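Local coordinates for protein phosphoserine aminotransferase (Bacillus alcalophilus, PDB 1W23) that catalyses the reversible, pyridoxal 5'-phosphate-dependent transamination that converts 3-phosphohydroxypyruvate to phosphoserine in serine biosynthesis, at residues A[78-86]-A[217-226]. Numbering follows the deposited sequence. Where two conformers were deposited one is given.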
loop_
_atom_site.group_PDB
_atom_site.type_symbol
_atom_site.label_atom_id
_atom_site.label_comp_id
_atom_site.label_asym_id
_atom_site.label_seq_id
_atom_site.Cartn_x
_atom_site.Cartn_y
_atom_site.Cartn_z
ATOM N N LEU A 78 1.559 -0.580 10.731
ATOM C CA LEU A 78 1.221 0.799 10.958
ATOM C C LEU A 78 0.112 0.943 11.951
ATOM O O LEU A 78 0.055 1.939 12.717
ATOM C CB LEU A 78 0.885 1.526 9.636
ATOM C CG LEU A 78 0.768 3.044 9.763
ATOM C CD1 LEU A 78 2.066 3.730 10.188
ATOM C CD2 LEU A 78 0.269 3.620 8.447
ATOM N N GLN A 79 -0.831 -0.020 12.017
ATOM C CA GLN A 79 -1.874 0.019 13.029
ATOM C C GLN A 79 -1.307 -0.100 14.436
ATOM O O GLN A 79 -1.922 0.456 15.364
ATOM C CB GLN A 79 -2.903 -1.108 12.770
ATOM C CG GLN A 79 -3.638 -0.951 11.443
ATOM C CD GLN A 79 -4.301 0.430 11.391
ATOM O OE1 GLN A 79 -5.149 0.713 12.273
ATOM N NE2 GLN A 79 -3.939 1.239 10.430
ATOM N N PHE A 80 -0.187 -0.758 14.622
ATOM C CA PHE A 80 0.423 -0.811 15.950
ATOM C C PHE A 80 0.674 0.559 16.529
ATOM O O PHE A 80 0.573 0.744 17.741
ATOM C CB PHE A 80 1.746 -1.572 15.932
ATOM C CG PHE A 80 1.690 -3.054 15.537
ATOM C CD1 PHE A 80 2.850 -3.673 15.146
ATOM C CD2 PHE A 80 0.517 -3.791 15.613
ATOM C CE1 PHE A 80 2.873 -5.032 14.834
ATOM C CE2 PHE A 80 0.528 -5.138 15.300
ATOM C CZ PHE A 80 1.696 -5.752 14.961
ATOM N N THR A 81 1.034 1.536 15.700
ATOM C CA THR A 81 1.216 2.929 16.170
ATOM C C THR A 81 -0.044 3.767 15.987
ATOM O O THR A 81 -0.381 4.601 16.853
ATOM C CB THR A 81 2.458 3.566 15.533
ATOM O OG1 THR A 81 2.720 4.807 16.256
ATOM C CG2 THR A 81 2.356 3.892 14.076
ATOM N N MET A 82 -0.840 3.592 14.911
ATOM C CA MET A 82 -2.010 4.419 14.705
ATOM C C MET A 82 -3.015 4.244 15.816
ATOM O O MET A 82 -3.645 5.201 16.248
ATOM C CB MET A 82 -2.541 4.134 13.293
ATOM C CG MET A 82 -3.541 5.129 12.799
ATOM S SD MET A 82 -3.959 4.805 11.090
ATOM C CE MET A 82 -5.340 5.871 10.782
ATOM N N LEU A 83 -3.178 3.020 16.318
ATOM C CA LEU A 83 -4.154 2.776 17.403
ATOM C C LEU A 83 -3.841 3.593 18.638
ATOM O O LEU A 83 -4.665 4.423 19.068
ATOM C CB LEU A 83 -4.254 1.265 17.666
ATOM C CG LEU A 83 -4.838 0.892 19.094
ATOM C CD1 LEU A 83 -6.292 1.210 19.127
ATOM C CD2 LEU A 83 -4.532 -0.543 19.470
ATOM N N PRO A 84 -2.639 3.480 19.248
ATOM C CA PRO A 84 -2.375 4.333 20.434
ATOM C C PRO A 84 -2.321 5.807 20.089
ATOM O O PRO A 84 -2.694 6.647 20.902
ATOM C CB PRO A 84 -1.062 3.768 20.967
ATOM C CG PRO A 84 -0.418 3.050 19.790
ATOM C CD PRO A 84 -1.592 2.474 19.079
ATOM N N MET A 85 -1.877 6.174 18.884
ATOM C CA MET A 85 -1.898 7.618 18.539
ATOM C C MET A 85 -3.294 8.214 18.628
ATOM O O MET A 85 -3.474 9.360 18.969
ATOM C CB MET A 85 -1.529 7.902 17.079
ATOM C CG MET A 85 -0.049 7.892 16.861
ATOM S SD MET A 85 0.294 8.263 15.145
ATOM C CE MET A 85 2.079 8.177 15.168
ATOM N N ASN A 86 -4.320 7.427 18.336
ATOM C CA ASN A 86 -5.678 7.889 18.378
ATOM C C ASN A 86 -6.361 7.674 19.700
ATOM O O ASN A 86 -7.185 8.515 20.055
ATOM C CB ASN A 86 -6.506 7.249 17.238
ATOM C CG ASN A 86 -6.215 7.846 15.879
ATOM O OD1 ASN A 86 -7.005 8.655 15.363
ATOM N ND2 ASN A 86 -5.068 7.490 15.277
ATOM N N VAL A 217 -8.440 14.034 16.882
ATOM C CA VAL A 217 -7.388 13.997 17.871
ATOM C C VAL A 217 -6.383 15.060 17.474
ATOM O O VAL A 217 -5.738 14.920 16.396
ATOM C CB VAL A 217 -6.759 12.590 17.926
ATOM C CG1 VAL A 217 -6.056 12.422 19.258
ATOM C CG2 VAL A 217 -7.881 11.552 17.733
ATOM N N GLU A 218 -6.350 16.003 18.398
ATOM C CA GLU A 218 -5.541 17.198 18.378
ATOM C C GLU A 218 -4.111 16.701 18.216
ATOM O O GLU A 218 -3.755 15.762 18.957
ATOM C CB GLU A 218 -5.793 18.066 19.626
ATOM N N GLN A 219 -3.465 17.322 17.236
ATOM C CA GLN A 219 -2.032 17.135 17.123
ATOM C C GLN A 219 -1.633 15.855 16.402
ATOM O O GLN A 219 -0.421 15.617 16.249
ATOM C CB GLN A 219 -1.359 17.130 18.500
ATOM N N VAL A 220 -2.573 15.048 15.949
ATOM C CA VAL A 220 -2.183 13.879 15.156
ATOM C C VAL A 220 -2.165 14.226 13.666
ATOM O O VAL A 220 -3.136 14.845 13.198
ATOM C CB VAL A 220 -3.146 12.716 15.459
ATOM C CG1 VAL A 220 -2.881 11.525 14.540
ATOM C CG2 VAL A 220 -3.000 12.306 16.940
ATOM N N PRO A 221 -1.121 13.882 12.906
ATOM C CA PRO A 221 -1.096 14.165 11.467
ATOM C C PRO A 221 -2.358 13.664 10.777
ATOM O O PRO A 221 -2.905 12.598 11.116
ATOM C CB PRO A 221 0.085 13.382 11.002
ATOM C CG PRO A 221 1.022 13.479 12.183
ATOM C CD PRO A 221 0.110 13.251 13.368
ATOM N N THR A 222 -2.762 14.369 9.710
ATOM C CA THR A 222 -3.994 14.070 8.996
ATOM C C THR A 222 -4.112 12.602 8.600
ATOM O O THR A 222 -5.162 11.942 8.818
ATOM C CB THR A 222 -4.052 14.982 7.734
ATOM O OG1 THR A 222 -3.893 16.349 8.116
ATOM C CG2 THR A 222 -5.420 14.817 7.110
ATOM N N MET A 223 -3.071 12.070 7.984
ATOM C CA MET A 223 -3.119 10.684 7.457
ATOM C C MET A 223 -3.192 9.679 8.591
ATOM O O MET A 223 -3.570 8.524 8.315
ATOM C CB MET A 223 -1.884 10.376 6.596
ATOM C CG MET A 223 -1.972 10.822 5.136
ATOM S SD MET A 223 -3.225 9.905 4.194
ATOM C CE MET A 223 -2.480 8.288 4.060
ATOM N N LEU A 224 -2.832 10.037 9.820
ATOM C CA LEU A 224 -2.760 9.124 10.954
ATOM C C LEU A 224 -3.988 9.194 11.850
ATOM O O LEU A 224 -4.015 8.458 12.856
ATOM C CB LEU A 224 -1.468 9.309 11.738
ATOM C CG LEU A 224 -0.207 8.898 10.927
ATOM C CD1 LEU A 224 1.047 9.489 11.514
ATOM C CD2 LEU A 224 -0.140 7.376 10.878
ATOM N N GLN A 225 -4.963 10.008 11.524
ATOM C CA GLN A 225 -6.269 10.062 12.221
ATOM C C GLN A 225 -7.233 9.072 11.650
ATOM O O GLN A 225 -7.486 9.129 10.450
ATOM C CB GLN A 225 -6.895 11.479 12.143
ATOM C CG GLN A 225 -6.046 12.532 12.766
ATOM C CD GLN A 225 -6.759 13.775 13.057
ATOM O OE1 GLN A 225 -7.981 13.840 12.922
ATOM N NE2 GLN A 225 -5.969 14.722 13.468
ATOM N N TYR A 226 -7.825 8.210 12.473
ATOM C CA TYR A 226 -8.930 7.397 11.918
ATOM C C TYR A 226 -10.049 8.284 11.364
ATOM O O TYR A 226 -10.663 7.926 10.350
ATOM C CB TYR A 226 -9.511 6.386 12.914
ATOM C CG TYR A 226 -8.509 5.316 13.260
ATOM C CD1 TYR A 226 -7.839 5.312 14.458
ATOM C CD2 TYR A 226 -8.211 4.297 12.367
ATOM C CE1 TYR A 226 -6.912 4.334 14.769
ATOM C CE2 TYR A 226 -7.260 3.324 12.662
ATOM C CZ TYR A 226 -6.606 3.337 13.883
ATOM O OH TYR A 226 -5.674 2.414 14.214
#
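The amide of N86 bridges to both L224 and Y226, fixing the loop before helix 226-231 against helix 75-87, which also carries F80 to the pyridoxal phosphate of this class-V aminotransferase. N86 ND2 donates to L224 O at 2.8 Å, nearly straight (167°) and in the carbonyl plane, and the second N-H on N86 ND2 reaches M82 O, four residues back in the helix, at 2.9 Å. With CG beside its own backbone N (chi1 -75°), N86 also places OD1 3.0 Å from Y226 N, the donor lying above the carbonyl plane rather than on a lone pair. Replacing N86 by an alanine would probably leave Y226 N and L224 O without these mates and open a gap beside the tyrosine ring. That ring is a knob among Q79, M82, L83 and N86. Y226 OH donates to Q79 OE1 at 2.6 Å, at the ring edge. In the conformer given, M82 CE lies over one face of the Y226 ring, 3.9 Å from its centroid and 23° off the normal (CH-pi), with M82 SD a more oblique Met-aromatic neighbour. Farther out, V220 CG2 meets the backbone M85 O at 3.6 Å.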